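Local structure of putative protease (Parabacteroides distasonis ATCC 8503, 3KD4) at residues 8-13 with 28-33; 46-51 with 99-104; 57-62 with 112-117; 142-147 with 178-183. The protein is of unknown function but may act as a protease, and is probably exported by the bacterium. All blocks are in the same frame, centred on the assembly; numbering follows the deposited sequence. Where two conformers were deposited one is given.

Contact 1 (8-13 with 28-33); sequences YGKVSK and SMELTL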
loop_
_atom_site.group_PDB
_atom_site.type_symbol
_atom_site.label_atom_id
_atom_site.label_comp_id
_atom_site.label_asym_id
_atom_site.label_seq_id
_atom_site.Cartn_x
_atom_site.Cartn_y
_atom_site.Cartn_z
ATOM N N TYR A 8 12.930 -2.571 21.050
ATOM C CA TYR A 8 14.089 -3.199 20.416
ATOM C C TYR A 8 15.326 -2.509 20.944
ATOM O O TYR A 8 15.613 -1.365 20.581
ATOM C CB TYR A 8 14.072 -3.037 18.905
ATOM C CG TYR A 8 13.012 -3.851 18.193
ATOM C CD1 TYR A 8 13.281 -5.151 17.790
ATOM C CD2 TYR A 8 11.778 -3.309 17.893
ATOM C CE1 TYR A 8 12.344 -5.890 17.131
ATOM C CE2 TYR A 8 10.822 -4.042 17.209
ATOM C CZ TYR A 8 11.125 -5.336 16.837
ATOM O OH TYR A 8 10.216 -6.113 16.196
ATOM N N GLY A 9 16.070 -3.205 21.789
ATOM C CA GLY A 9 17.322 -2.674 22.317
ATOM C C GLY A 9 18.327 -2.513 21.188
ATOM O O GLY A 9 19.017 -1.494 21.081
ATOM N N LYS A 10 18.380 -3.503 20.307
ATOM C CA LYS A 10 19.277 -3.438 19.159
ATOM C C LYS A 10 18.664 -4.063 17.932
ATOM O O LYS A 10 17.964 -5.102 18.018
ATOM C CB LYS A 10 20.554 -4.185 19.453
ATOM C CG LYS A 10 21.403 -3.505 20.504
ATOM C CD LYS A 10 22.813 -4.094 20.512
ATOM C CE LYS A 10 23.606 -3.678 21.786
ATOM N NZ LYS A 10 23.334 -2.262 22.188
ATOM N N VAL A 11 18.913 -3.416 16.801
ATOM C CA VAL A 11 18.677 -3.965 15.488
ATOM C C VAL A 11 19.984 -3.783 14.675
ATOM O O VAL A 11 20.641 -2.696 14.713
ATOM C CB VAL A 11 17.478 -3.258 14.818
ATOM C CG1 VAL A 11 17.291 -3.687 13.375
ATOM C CG2 VAL A 11 16.180 -3.504 15.639
ATOM N N SER A 12 20.378 -4.827 13.960
ATOM C CA SER A 12 21.504 -4.706 13.028
ATOM C C SER A 12 21.146 -5.430 11.753
ATOM O O SER A 12 20.709 -6.584 11.803
ATOM C CB SER A 12 22.780 -5.253 13.663
ATOM O OG SER A 12 23.908 -4.916 12.887
ATOM N N LYS A 13 21.239 -4.735 10.613
ATOM C CA LYS A 13 20.968 -5.360 9.314
ATOM C C LYS A 13 22.157 -5.097 8.420
ATOM O O LYS A 13 22.680 -3.961 8.392
ATOM C CB LYS A 13 19.693 -4.819 8.681
ATOM C CG LYS A 13 18.462 -5.181 9.491
ATOM C CD LYS A 13 17.181 -4.598 8.966
ATOM C CE LYS A 13 15.972 -5.207 9.743
ATOM N NZ LYS A 13 14.694 -4.658 9.263
ATOM N N SER A 28 19.998 -9.149 12.788
ATOM C CA SER A 28 19.942 -9.509 14.223
ATOM C C SER A 28 19.149 -8.508 14.981
ATOM O O SER A 28 19.072 -7.305 14.614
ATOM C CB SER A 28 21.308 -9.679 14.913
ATOM O OG SER A 28 21.979 -8.475 14.852
HETATM N N MSE A 29 18.543 -8.997 16.043
HETATM C CA MSE A 29 17.714 -8.158 16.872
HETATM C C MSE A 29 17.716 -8.618 18.323
HETATM O O MSE A 29 18.019 -9.767 18.618
HETATM C CB MSE A 29 16.286 -8.032 16.317
HETATM C CG MSE A 29 15.461 -9.298 16.240
HETATM SE SE MSE A 29 14.774 -9.814 17.991
HETATM C CE MSE A 29 13.161 -10.797 17.438
ATOM N N GLU A 30 17.428 -7.656 19.184
ATOM C CA GLU A 30 17.170 -7.828 20.589
ATOM C C GLU A 30 15.852 -7.094 20.836
ATOM O O GLU A 30 15.736 -5.863 20.571
ATOM C CB GLU A 30 18.291 -7.230 21.408
ATOM C CG GLU A 30 19.596 -7.888 21.116
ATOM C CD GLU A 30 20.758 -7.310 21.925
ATOM O OE1 GLU A 30 20.538 -6.523 22.883
ATOM O OE2 GLU A 30 21.890 -7.653 21.569
ATOM N N LEU A 31 14.880 -7.828 21.365
ATOM C CA LEU A 31 13.546 -7.297 21.595
ATOM C C LEU A 31 13.089 -7.649 22.989
ATOM O O LEU A 31 12.888 -8.825 23.316
ATOM C CB LEU A 31 12.572 -7.864 20.548
ATOM C CG LEU A 31 11.059 -7.588 20.700
ATOM C CD1 LEU A 31 10.740 -6.101 20.682
ATOM C CD2 LEU A 31 10.309 -8.309 19.594
ATOM N N THR A 32 12.904 -6.632 23.820
ATOM C CA THR A 32 12.385 -6.839 25.156
ATOM C C THR A 32 10.867 -6.625 25.210
ATOM O O THR A 32 10.370 -5.639 24.686
ATOM C CB THR A 32 13.080 -5.889 26.147
ATOM O OG1 THR A 32 14.504 -6.049 26.036
ATOM C CG2 THR A 32 12.618 -6.180 27.575
ATOM N N LEU A 33 10.164 -7.579 25.821
ATOM C CA LEU A 33 8.711 -7.568 25.980
ATOM C C LEU A 33 8.377 -7.301 27.435
ATOM O O LEU A 33 8.846 -7.998 28.311
ATOM C CB LEU A 33 8.144 -8.897 25.527
ATOM C CG LEU A 33 8.451 -9.306 24.064
ATOM C CD1 LEU A 33 7.586 -10.499 23.657
ATOM C CD2 LEU A 33 8.243 -8.168 23.064
HETATM O O HOH W 1 15.982 -5.276 23.910
#

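Contact 2 (46-51 with 99-104); sequences SFIVYN and MVVVHT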
loop_
_atom_site.group_PDB
_atom_site.type_symbol
_atom_site.label_atom_id
_atom_site.label_comp_id
_atom_site.label_asym_id
_atom_site.label_seq_id
_atom_site.Cartn_x
_atom_site.Cartn_y
_atom_site.Cartn_z
ATOM N N SER A 46 8.776 -14.867 15.293
ATOM C CA SER A 46 9.414 -14.208 14.188
ATOM C C SER A 46 9.050 -14.954 12.893
ATOM O O SER A 46 8.859 -16.192 12.895
ATOM C CB SER A 46 10.920 -14.133 14.430
ATOM O OG SER A 46 11.227 -13.221 15.479
ATOM N N PHE A 47 8.960 -14.207 11.797
ATOM C CA PHE A 47 8.545 -14.740 10.490
ATOM C C PHE A 47 9.580 -14.401 9.466
ATOM O O PHE A 47 9.885 -13.243 9.295
ATOM C CB PHE A 47 7.208 -14.108 10.090
ATOM C CG PHE A 47 6.166 -14.249 11.135
ATOM C CD1 PHE A 47 5.372 -15.379 11.179
ATOM C CD2 PHE A 47 6.007 -13.284 12.105
ATOM C CE1 PHE A 47 4.404 -15.509 12.157
ATOM C CE2 PHE A 47 5.034 -13.424 13.086
ATOM C CZ PHE A 47 4.256 -14.527 13.111
ATOM N N ILE A 48 10.141 -15.405 8.801
ATOM C CA ILE A 48 11.208 -15.158 7.817
ATOM C C ILE A 48 10.879 -15.804 6.482
ATOM O O ILE A 48 10.877 -17.012 6.379
ATOM C CB ILE A 48 12.583 -15.725 8.284
ATOM C CG1 ILE A 48 12.970 -15.216 9.682
ATOM C CG2 ILE A 48 13.693 -15.382 7.219
ATOM C CD1 ILE A 48 13.977 -16.143 10.457
ATOM N N VAL A 49 10.650 -14.982 5.466
ATOM C CA VAL A 49 10.230 -15.471 4.155
ATOM C C VAL A 49 11.419 -15.608 3.201
ATOM O O VAL A 49 12.269 -14.740 3.152
ATOM C CB VAL A 49 9.156 -14.512 3.579
ATOM C CG1 VAL A 49 8.753 -14.930 2.161
ATOM C CG2 VAL A 49 7.875 -14.514 4.512
ATOM N N TYR A 50 11.508 -16.703 2.450
ATOM C CA TYR A 50 12.571 -16.834 1.469
ATOM C C TYR A 50 12.201 -17.804 0.383
ATOM O O TYR A 50 11.227 -18.565 0.502
ATOM C CB TYR A 50 13.898 -17.235 2.124
ATOM C CG TYR A 50 13.873 -18.602 2.771
ATOM C CD1 TYR A 50 13.208 -18.825 3.973
ATOM C CD2 TYR A 50 14.531 -19.671 2.185
ATOM C CE1 TYR A 50 13.179 -20.123 4.558
ATOM C CE2 TYR A 50 14.527 -20.937 2.765
ATOM C CZ TYR A 50 13.832 -21.162 3.919
ATOM O OH TYR A 50 13.878 -22.437 4.454
ATOM N N ASN A 51 12.995 -17.772 -0.691
ATOM C CA ASN A 51 12.757 -18.646 -1.832
ATOM C C ASN A 51 13.849 -19.703 -1.922
ATOM O O ASN A 51 14.961 -19.416 -2.377
ATOM C CB ASN A 51 12.732 -17.793 -3.102
ATOM C CG ASN A 51 12.409 -18.605 -4.346
ATOM O OD1 ASN A 51 12.370 -19.807 -4.299
ATOM N ND2 ASN A 51 12.197 -17.937 -5.454
HETATM N N MSE A 99 9.665 -19.321 7.528
HETATM C CA MSE A 99 10.085 -19.932 8.771
HETATM C C MSE A 99 9.428 -19.138 9.902
HETATM O O MSE A 99 9.601 -17.910 9.971
HETATM C CB MSE A 99 11.610 -19.845 8.957
HETATM C CG MSE A 99 12.059 -20.276 10.363
HETATM SE SE MSE A 99 11.764 -22.104 10.643
HETATM C CE MSE A 99 13.239 -22.867 9.608
ATOM N N VAL A 100 8.697 -19.838 10.764
ATOM C CA VAL A 100 8.103 -19.232 11.960
ATOM C C VAL A 100 8.935 -19.703 13.150
ATOM O O VAL A 100 9.072 -20.906 13.401
ATOM C CB VAL A 100 6.631 -19.655 12.133
ATOM C CG1 VAL A 100 6.021 -19.049 13.443
ATOM C CG2 VAL A 100 5.821 -19.252 10.855
ATOM N N VAL A 101 9.559 -18.756 13.838
ATOM C CA VAL A 101 10.326 -19.024 15.047
ATOM C C VAL A 101 9.414 -18.702 16.238
ATOM O O VAL A 101 9.024 -17.549 16.412
ATOM C CB VAL A 101 11.567 -18.144 15.095
ATOM C CG1 VAL A 101 12.442 -18.494 16.291
ATOM C CG2 VAL A 101 12.379 -18.268 13.771
ATOM N N VAL A 102 9.084 -19.699 17.047
ATOM C CA VAL A 102 8.246 -19.471 18.237
ATOM C C VAL A 102 9.178 -19.207 19.406
ATOM O O VAL A 102 9.971 -20.062 19.790
ATOM C CB VAL A 102 7.325 -20.667 18.549
ATOM C CG1 VAL A 102 6.572 -20.448 19.909
ATOM C CG2 VAL A 102 6.329 -20.903 17.389
ATOM N N HIS A 103 9.124 -17.995 19.933
ATOM C CA HIS A 103 10.034 -17.607 20.991
ATOM C C HIS A 103 9.601 -18.221 22.296
ATOM O O HIS A 103 8.454 -18.021 22.740
ATOM C CB HIS A 103 10.081 -16.099 21.075
ATOM C CG HIS A 103 10.600 -15.489 19.823
ATOM N ND1 HIS A 103 11.789 -15.887 19.275
ATOM C CD2 HIS A 103 10.066 -14.583 18.968
ATOM C CE1 HIS A 103 12.000 -15.214 18.161
ATOM N NE2 HIS A 103 10.958 -14.433 17.941
ATOM N N THR A 104 10.491 -18.985 22.910
ATOM C CA THR A 104 10.155 -19.703 24.114
ATOM C C THR A 104 10.856 -19.036 25.282
ATOM O O THR A 104 11.735 -18.174 25.117
ATOM C CB THR A 104 10.554 -21.204 24.042
ATOM O OG1 THR A 104 11.977 -21.297 24.010
ATOM C CG2 THR A 104 9.950 -21.910 22.802
#

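Contact 3 (57-62 with 112-117); sequences LKIHSS and IYLDYS. With PO4 (phosphate ion), chain C.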
loop_
_atom_site.group_PDB
_atom_site.type_symbol
_atom_site.label_atom_id
_atom_site.label_comp_id
_atom_site.label_asym_id
_atom_site.label_seq_id
_atom_site.Cartn_x
_atom_site.Cartn_y
_atom_site.Cartn_z
ATOM N N LEU A 57 18.349 -20.231 4.343
ATOM C CA LEU A 57 18.192 -19.572 5.629
ATOM C C LEU A 57 19.148 -20.186 6.608
ATOM O O LEU A 57 19.176 -21.389 6.766
ATOM C CB LEU A 57 16.773 -19.743 6.159
ATOM C CG LEU A 57 16.441 -19.178 7.556
ATOM C CD1 LEU A 57 16.666 -17.685 7.637
ATOM C CD2 LEU A 57 14.946 -19.541 7.888
ATOM N N LYS A 58 19.949 -19.369 7.259
ATOM C CA LYS A 58 20.848 -19.861 8.276
ATOM C C LYS A 58 20.571 -19.142 9.580
ATOM O O LYS A 58 20.689 -17.911 9.666
ATOM C CB LYS A 58 22.258 -19.586 7.811
ATOM C CG LYS A 58 23.330 -19.749 8.816
ATOM C CD LYS A 58 23.400 -21.151 9.366
ATOM C CE LYS A 58 24.714 -21.340 10.136
ATOM N NZ LYS A 58 25.842 -20.676 9.371
ATOM N N ILE A 59 20.240 -19.888 10.618
ATOM C CA ILE A 59 19.946 -19.264 11.907
ATOM C C ILE A 59 21.238 -19.253 12.677
ATOM O O ILE A 59 21.775 -20.300 12.958
ATOM C CB ILE A 59 18.884 -20.050 12.671
ATOM C CG1 ILE A 59 17.586 -20.201 11.834
ATOM C CG2 ILE A 59 18.600 -19.404 14.039
ATOM C CD1 ILE A 59 16.808 -18.967 11.682
ATOM N N HIS A 60 21.764 -18.093 13.014
ATOM C CA HIS A 60 23.005 -18.028 13.739
ATOM C C HIS A 60 22.783 -18.245 15.216
ATOM O O HIS A 60 23.593 -18.881 15.870
ATOM C CB HIS A 60 23.684 -16.670 13.512
ATOM C CG HIS A 60 24.054 -16.429 12.079
ATOM N ND1 HIS A 60 25.003 -17.193 11.420
ATOM C CD2 HIS A 60 23.592 -15.531 11.176
ATOM C CE1 HIS A 60 25.103 -16.767 10.167
ATOM N NE2 HIS A 60 24.238 -15.778 9.988
ATOM N N SER A 61 21.723 -17.654 15.749
ATOM C CA SER A 61 21.358 -17.874 17.092
ATOM C C SER A 61 19.889 -17.451 17.298
ATOM O O SER A 61 19.344 -16.603 16.579
ATOM C CB SER A 61 22.280 -17.102 18.055
ATOM O OG SER A 61 22.151 -15.719 17.799
ATOM N N SER A 62 19.278 -18.095 18.274
ATOM C CA SER A 62 17.896 -17.851 18.666
ATOM C C SER A 62 17.723 -18.310 20.122
ATOM O O SER A 62 17.816 -19.522 20.447
ATOM C CB SER A 62 16.902 -18.545 17.715
ATOM O OG SER A 62 15.527 -18.308 18.120
ATOM N N ILE A 112 14.231 -11.201 23.621
ATOM C CA ILE A 112 14.396 -12.133 22.508
ATOM C C ILE A 112 15.622 -11.759 21.721
ATOM O O ILE A 112 15.739 -10.610 21.295
ATOM C CB ILE A 112 13.181 -12.049 21.527
ATOM C CG1 ILE A 112 11.902 -12.523 22.214
ATOM C CG2 ILE A 112 13.458 -12.830 20.217
ATOM C CD1 ILE A 112 10.554 -12.045 21.484
ATOM N N TYR A 113 16.487 -12.738 21.464
ATOM C CA TYR A 113 17.658 -12.565 20.586
ATOM C C TYR A 113 17.490 -13.447 19.368
ATOM O O TYR A 113 17.294 -14.663 19.488
ATOM C CB TYR A 113 18.922 -13.016 21.310
ATOM C CG TYR A 113 19.457 -12.053 22.308
ATOM C CD1 TYR A 113 18.809 -11.839 23.506
ATOM C CD2 TYR A 113 20.655 -11.367 22.068
ATOM C CE1 TYR A 113 19.288 -10.953 24.448
ATOM C CE2 TYR A 113 21.166 -10.458 23.036
ATOM C CZ TYR A 113 20.467 -10.278 24.220
ATOM O OH TYR A 113 20.926 -9.394 25.187
ATOM N N LEU A 114 17.572 -12.857 18.194
ATOM C CA LEU A 114 17.523 -13.624 16.950
ATOM C C LEU A 114 18.483 -13.017 15.940
ATOM O O LEU A 114 18.399 -11.829 15.619
ATOM C CB LEU A 114 16.101 -13.602 16.355
ATOM C CG LEU A 114 15.854 -14.354 15.047
ATOM C CD1 LEU A 114 16.170 -15.876 15.203
ATOM C CD2 LEU A 114 14.395 -14.124 14.508
ATOM N N ASP A 115 19.296 -13.868 15.350
ATOM C CA ASP A 115 20.340 -13.477 14.407
ATOM C C ASP A 115 20.325 -14.516 13.303
ATOM O O ASP A 115 20.510 -15.715 13.576
ATOM C CB ASP A 115 21.672 -13.458 15.144
ATOM C CG ASP A 115 22.841 -12.987 14.261
ATOM O OD1 ASP A 115 22.644 -12.759 13.052
ATOM O OD2 ASP A 115 23.974 -12.899 14.783
ATOM N N TYR A 116 19.992 -14.093 12.082
ATOM C CA TYR A 116 19.938 -15.010 10.948
ATOM C C TYR A 116 20.443 -14.370 9.678
ATOM O O TYR A 116 20.463 -13.124 9.556
ATOM C CB TYR A 116 18.516 -15.539 10.710
ATOM C CG TYR A 116 17.547 -14.520 10.186
ATOM C CD1 TYR A 116 16.795 -13.742 11.046
ATOM C CD2 TYR A 116 17.387 -14.326 8.813
ATOM C CE1 TYR A 116 15.895 -12.781 10.564
ATOM C CE2 TYR A 116 16.491 -13.383 8.320
ATOM C CZ TYR A 116 15.759 -12.607 9.197
ATOM O OH TYR A 116 14.879 -11.686 8.674
ATOM N N SER A 117 20.785 -15.222 8.716
ATOM C CA SER A 117 21.111 -14.784 7.369
ATOM C C SER A 117 20.260 -15.483 6.341
ATOM O O SER A 117 19.911 -16.672 6.486
ATOM C CB SER A 117 22.560 -15.070 7.003
ATOM O OG SER A 117 23.473 -14.358 7.819
HETATM P P PO4 C . 23.700 -7.031 24.401
HETATM O O1 PO4 C . 24.836 -6.453 25.200
HETATM O O2 PO4 C . 23.291 -8.424 24.902
HETATM O O3 PO4 C . 22.536 -6.059 24.506
HETATM O O4 PO4 C . 24.097 -7.008 22.940
HETATM O O HOH W 2 24.411 -14.498 16.948
HETATM O O HOH W 3 14.921 -15.912 19.073
#

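Contact 4 (142-147 with 178-183); sequences ECKVSI and HWTLRN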
loop_
_atom_site.group_PDB
_atom_site.type_symbol
_atom_site.label_atom_id
_atom_site.label_comp_id
_atom_site.label_asym_id
_atom_site.label_seq_id
_atom_site.Cartn_x
_atom_site.Cartn_y
_atom_site.Cartn_z
ATOM N N GLU A 142 18.814 1.333 19.216
ATOM C CA GLU A 142 19.958 1.411 18.310
ATOM C C GLU A 142 19.747 0.524 17.100
ATOM O O GLU A 142 19.493 -0.688 17.231
ATOM C CB GLU A 142 21.234 0.956 19.005
ATOM C CG GLU A 142 22.507 1.057 18.133
ATOM C CD GLU A 142 23.716 0.435 18.834
ATOM O OE1 GLU A 142 23.887 -0.798 18.748
ATOM O OE2 GLU A 142 24.489 1.183 19.468
ATOM N N CYS A 143 19.957 1.123 15.936
ATOM C CA CYS A 143 19.778 0.475 14.673
ATOM C C CYS A 143 21.050 0.724 13.837
ATOM O O CYS A 143 21.385 1.883 13.549
ATOM C CB CYS A 143 18.542 1.022 13.967
ATOM S SG CYS A 143 18.302 0.288 12.352
ATOM N N LYS A 144 21.749 -0.361 13.505
ATOM C CA LYS A 144 22.945 -0.332 12.651
ATOM C C LYS A 144 22.637 -0.990 11.347
ATOM O O LYS A 144 22.046 -2.075 11.329
ATOM C CB LYS A 144 24.129 -1.041 13.327
ATOM C CG LYS A 144 24.633 -0.242 14.558
ATOM C CD LYS A 144 25.817 -0.884 15.291
ATOM C CE LYS A 144 26.415 0.114 16.326
ATOM N NZ LYS A 144 27.134 1.343 15.709
ATOM N N VAL A 145 22.943 -0.300 10.258
ATOM C CA VAL A 145 22.717 -0.837 8.909
ATOM C C VAL A 145 23.984 -0.673 8.119
ATOM O O VAL A 145 24.719 0.343 8.267
ATOM C CB VAL A 145 21.498 -0.196 8.172
ATOM C CG1 VAL A 145 20.206 -0.655 8.854
ATOM C CG2 VAL A 145 21.567 1.374 8.138
ATOM N N SER A 146 24.260 -1.680 7.293
ATOM C CA SER A 146 25.531 -1.791 6.602
ATOM C C SER A 146 25.318 -2.348 5.211
ATOM O O SER A 146 24.538 -3.284 5.037
ATOM C CB SER A 146 26.399 -2.791 7.390
ATOM O OG SER A 146 27.597 -3.011 6.765
ATOM N N ILE A 147 25.994 -1.785 4.219
ATOM C CA ILE A 147 25.943 -2.330 2.837
ATOM C C ILE A 147 27.368 -2.555 2.362
ATOM O O ILE A 147 28.188 -1.668 2.538
ATOM C CB ILE A 147 25.258 -1.362 1.879
ATOM C CG1 ILE A 147 23.810 -1.080 2.310
ATOM C CG2 ILE A 147 25.274 -1.912 0.404
ATOM C CD1 ILE A 147 23.208 0.225 1.589
ATOM N N HIS A 178 28.043 2.337 6.258
ATOM C CA HIS A 178 27.211 2.028 7.384
ATOM C C HIS A 178 26.647 3.263 8.039
ATOM O O HIS A 178 27.208 4.356 7.903
ATOM C CB HIS A 178 27.920 1.113 8.408
ATOM C CG HIS A 178 29.156 1.684 9.026
ATOM N ND1 HIS A 178 30.421 1.487 8.506
ATOM C CD2 HIS A 178 29.329 2.409 10.160
ATOM C CE1 HIS A 178 31.313 2.075 9.286
ATOM N NE2 HIS A 178 30.679 2.653 10.288
ATOM N N TRP A 179 25.520 3.074 8.727
ATOM C CA TRP A 179 24.905 4.134 9.491
ATOM C C TRP A 179 24.512 3.592 10.876
ATOM O O TRP A 179 24.165 2.413 10.993
ATOM C CB TRP A 179 23.618 4.592 8.798
ATOM C CG TRP A 179 23.698 5.108 7.424
ATOM C CD1 TRP A 179 23.516 6.403 7.051
ATOM C CD2 TRP A 179 23.873 4.358 6.198
ATOM N NE1 TRP A 179 23.597 6.522 5.688
ATOM C CE2 TRP A 179 23.797 5.288 5.132
ATOM C CE3 TRP A 179 24.067 3.016 5.899
ATOM C CZ2 TRP A 179 23.955 4.916 3.794
ATOM C CZ3 TRP A 179 24.220 2.635 4.565
ATOM C CH2 TRP A 179 24.170 3.584 3.531
ATOM N N THR A 180 24.468 4.481 11.884
ATOM C CA THR A 180 23.978 4.125 13.204
ATOM C C THR A 180 22.893 5.098 13.634
ATOM O O THR A 180 23.115 6.306 13.704
ATOM C CB THR A 180 25.107 4.072 14.216
ATOM O OG1 THR A 180 26.065 3.102 13.777
ATOM C CG2 THR A 180 24.583 3.642 15.617
ATOM N N LEU A 181 21.668 4.601 13.810
ATOM C CA LEU A 181 20.568 5.461 14.258
ATOM C C LEU A 181 20.281 5.105 15.717
ATOM O O LEU A 181 20.422 3.945 16.120
ATOM C CB LEU A 181 19.330 5.256 13.392
ATOM C CG LEU A 181 19.331 5.527 11.878
ATOM C CD1 LEU A 181 20.125 4.482 11.069
ATOM C CD2 LEU A 181 17.865 5.587 11.387
ATOM N N ARG A 182 19.943 6.105 16.531
ATOM C CA ARG A 182 19.640 5.886 17.925
ATOM C C ARG A 182 18.306 6.466 18.287
ATOM O O ARG A 182 17.897 7.500 17.773
ATOM C CB ARG A 182 20.711 6.495 18.811
ATOM C CG ARG A 182 22.090 5.937 18.466
ATOM C CD ARG A 182 23.155 6.444 19.398
ATOM N NE ARG A 182 24.428 5.841 19.040
ATOM C CZ ARG A 182 24.797 4.606 19.376
ATOM N NH1 ARG A 182 24.026 3.829 20.132
ATOM N NH2 ARG A 182 25.960 4.142 18.972
ATOM N N ASN A 183 17.614 5.756 19.157
ATOM C CA ASN A 183 16.334 6.193 19.710
ATOM C C ASN A 183 15.315 6.508 18.642
ATOM O O ASN A 183 14.771 7.581 18.611
ATOM C CB ASN A 183 16.564 7.382 20.667
ATOM C CG ASN A 183 17.553 7.035 21.757
ATOM O OD1 ASN A 183 17.394 6.026 22.419
ATOM N ND2 ASN A 183 18.609 7.833 21.909
#

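Contact 1 (8-13 with 28-33)
A classic beta bulge interrupts the hairpin of strands 6-17 and 23-33 where Gly9 and Lys10 both face Glu30. Its two backbone bonds are unlike. Glu30 N gives a sound one to Lys10 O at 2.9 Å, whereas Gly9 N meets Glu30 O at 2.9 Å in a bent, weak one, with only 120° at the hydrogen. Gly9 N also donates to a water 3.0 Å away, and that water bonds to Thr32 OG1, so it bridges the strands beside the bulge.

Past this point the antiparallel pairing is regular. Ser12 N donates to Ser28 O at 2.9 Å, and Ser28 N returns the bond to Ser12 O at 2.8 Å.

On the face shared with Val11 and Met29, Tyr8 packs against Leu31. Tyr8 CG stands anti to the carbonyl carbon (chi1 -71°), which lays the ring across Leu31. Leu31 CD1 sits over the middle of the Tyr8 ring, 3.8 Å from its centroid and 4° off the normal, a textbook CH-pi contact. CB of Met29, a selenomethionine, lies near the plane of the Tyr8 ring at its edge.

On the other face Lys10 and Glu30 run alongside each other, pointing the same way. The methylene Lys10 CD lies 3.8 Å from Glu30 OE2, but the charged atoms themselves do not meet; Lys10 NZ has a long, weak ion pair with Glu142 instead.

Contact 2 (46-51 with 99-104)
Ser46 OG and His103 NE2 share a 2.8 Å hydrogen bond in which either could be the donor. The hydroxyl comes at the edge of the imidazole, in the ring plane. Ser46 OG lies anti to its carbonyl carbon and beside the backbone N (chi1 -70°), which turns it along the strand toward the histidine. Val101 O lies over one face of the His103 ring, 3.9 Å above its centre.

Behind this bond the backbones pair as antiparallel strands. Ser46 N donates to Val101 O at 2.9 Å, and Val101 N donates back to Ser46 O at 2.8 Å. One pair further on, Ile48 N bonds to Met99 O at 2.8 Å, and Met99, a selenomethionine, returns a bond from its N to Ile48 O.

Phe47 and Val100, the pair between them, put their side chains on the other face, lying side by side and pointing the same way; Phe47 CD1 is 3.9 Å from Val100 CG2. On the face of Ser46 and Ile48, Ile48 CD1 lies 4.2 Å from Val101 CG2. Here Leu57 touches Ile48 and Met99, Leu114 touches Ser46, and Tyr116 touches Ile48, while Phe79 touches both Met99 and Val101.

The pair belongs to a small antiparallel sheet in which strand 97-102 runs between strands 45-50 and 79-82, and the Ser46, Ile48, Met99 and Val101 side of it packs face to face on the large sheet, as in a beta sandwich.

Contact 3 (57-62 with 112-117)
His60, Asp115 and Ser117 bury the most surface of any residues here, gathered at a classic beta bulge where His60 and Ser61 both face Asp115 across antiparallel strands. The bulge makes Asp115 O a double acceptor: His60 N reaches it at 2.7 Å and Ser61 N, on a lone pair in the carbonyl plane, at 3.2 Å.

The same irregularity swings the histidine side chain over the neighbouring strand. With CG anti to the carbonyl carbon (chi1 -63°), the ring extends past Asp115, and His60 NE2 donates to Ser117 OG at 2.7 Å. That bond is nearly straight (167°) and lies in the imidazole plane. Ser117 OG is also hydrogen-bonded to Glu24, a second-shell partner that probably helps to hold the hydroxyl in place.

The Asp115 carboxylate passes the ring obliquely, the two planes 57° apart, with OD1 3.5 Å from His60 CD2. Asp115 OD2 forms a salt bridge with Arg26 and accepts a hydrogen bond from a water 2.7 Å away that also bonds to Ser61 OG. Before the bulge, Lys58 and Ser117 make an ordinary hydrogen-bonded pair.

On the other face Leu57 CD1 comes within 3.6 Å of Tyr116 CD2, and Leu114 CD1 meets Ser62 CB at 3.7 Å. Near the start of segment 112-117, Tyr113 OH donates to a phosphate ion, probably from the crystallisation liquor, whose O2 lies 2.6 Å from the hydroxyl and in the plane of the ring.

Contact 4 (142-147 with 178-183)
Glu142 opens the segment with a salt bridge to Arg182 across the strands, the two side chains lying alongside and pointing the same way. Glu142 OE2 takes NH1 of Arg182 at 2.8 Å on its anti lone pair, with NH2 weakly joined to the same oxygen. The fit is not flat: the oxygen is tilted 28° out of the guanidinium plane, and the carboxylate is turned 67° from it. Thr180 CG2 sits over one face of the Arg182 guanidinium, toward its rim, 3.5 Å above the plane.

Cys143 then pairs with Leu181 through two backbone bonds, the shorter from Leu181 N to Cys143 O at 2.7 Å. The Lys144 side chain bends at its last torsion (chi4 -69°), and NZ donates to Thr180 OG1 at 2.8 Å. This leaves Lys144 NZ 4.5 Å from Arg182 NH2, a like-charge approach that the nearby Glu142 carboxylate probably eases.

Val145 turns to the buried face. Its N and O both bond to the backbone of Trp179, its O also lies at the edge of the indole, in plane, and Val145 CG2 packs 3.7 Å from Trp179 CE3. Ser146 is paired with His178, but its hydroxyl bonds to Glu176. Ile147 ends the walk, with CD1 coming obliquely to Trp179 CZ3 at 4.0 Å.

Leu203 and Cys157 close over Ile147 and Trp179, so this is a two-faced antiparallel strand pair, polar on one side and apolar on the other, characteristic of a large sheet with one side buried under further strands.

From the N terminus, contact 1 closes first, joining strands 6-17 and 23-33 into a hairpin. The chain then enters contacts 2 and 3, whose segments alternate: 46-51, 57-62, 99-104, 112-117. These two loops therefore cross, and they tie the small three-stranded sheet to the large eight-stranded one; Leu57 and Ser62 touch Met99 and Val101, respectively. Contact 4 follows in series, closing the loop between strands 140-150 and 174-184. In the large sheet, strand 23-33 borders 111-120, linking contacts 1 and 3, while strand 6-17 lies beside 140-150, linking contacts 1 and 4. Contacts 3 and 4 thus flank contact 1, about 19 Å apart between centres.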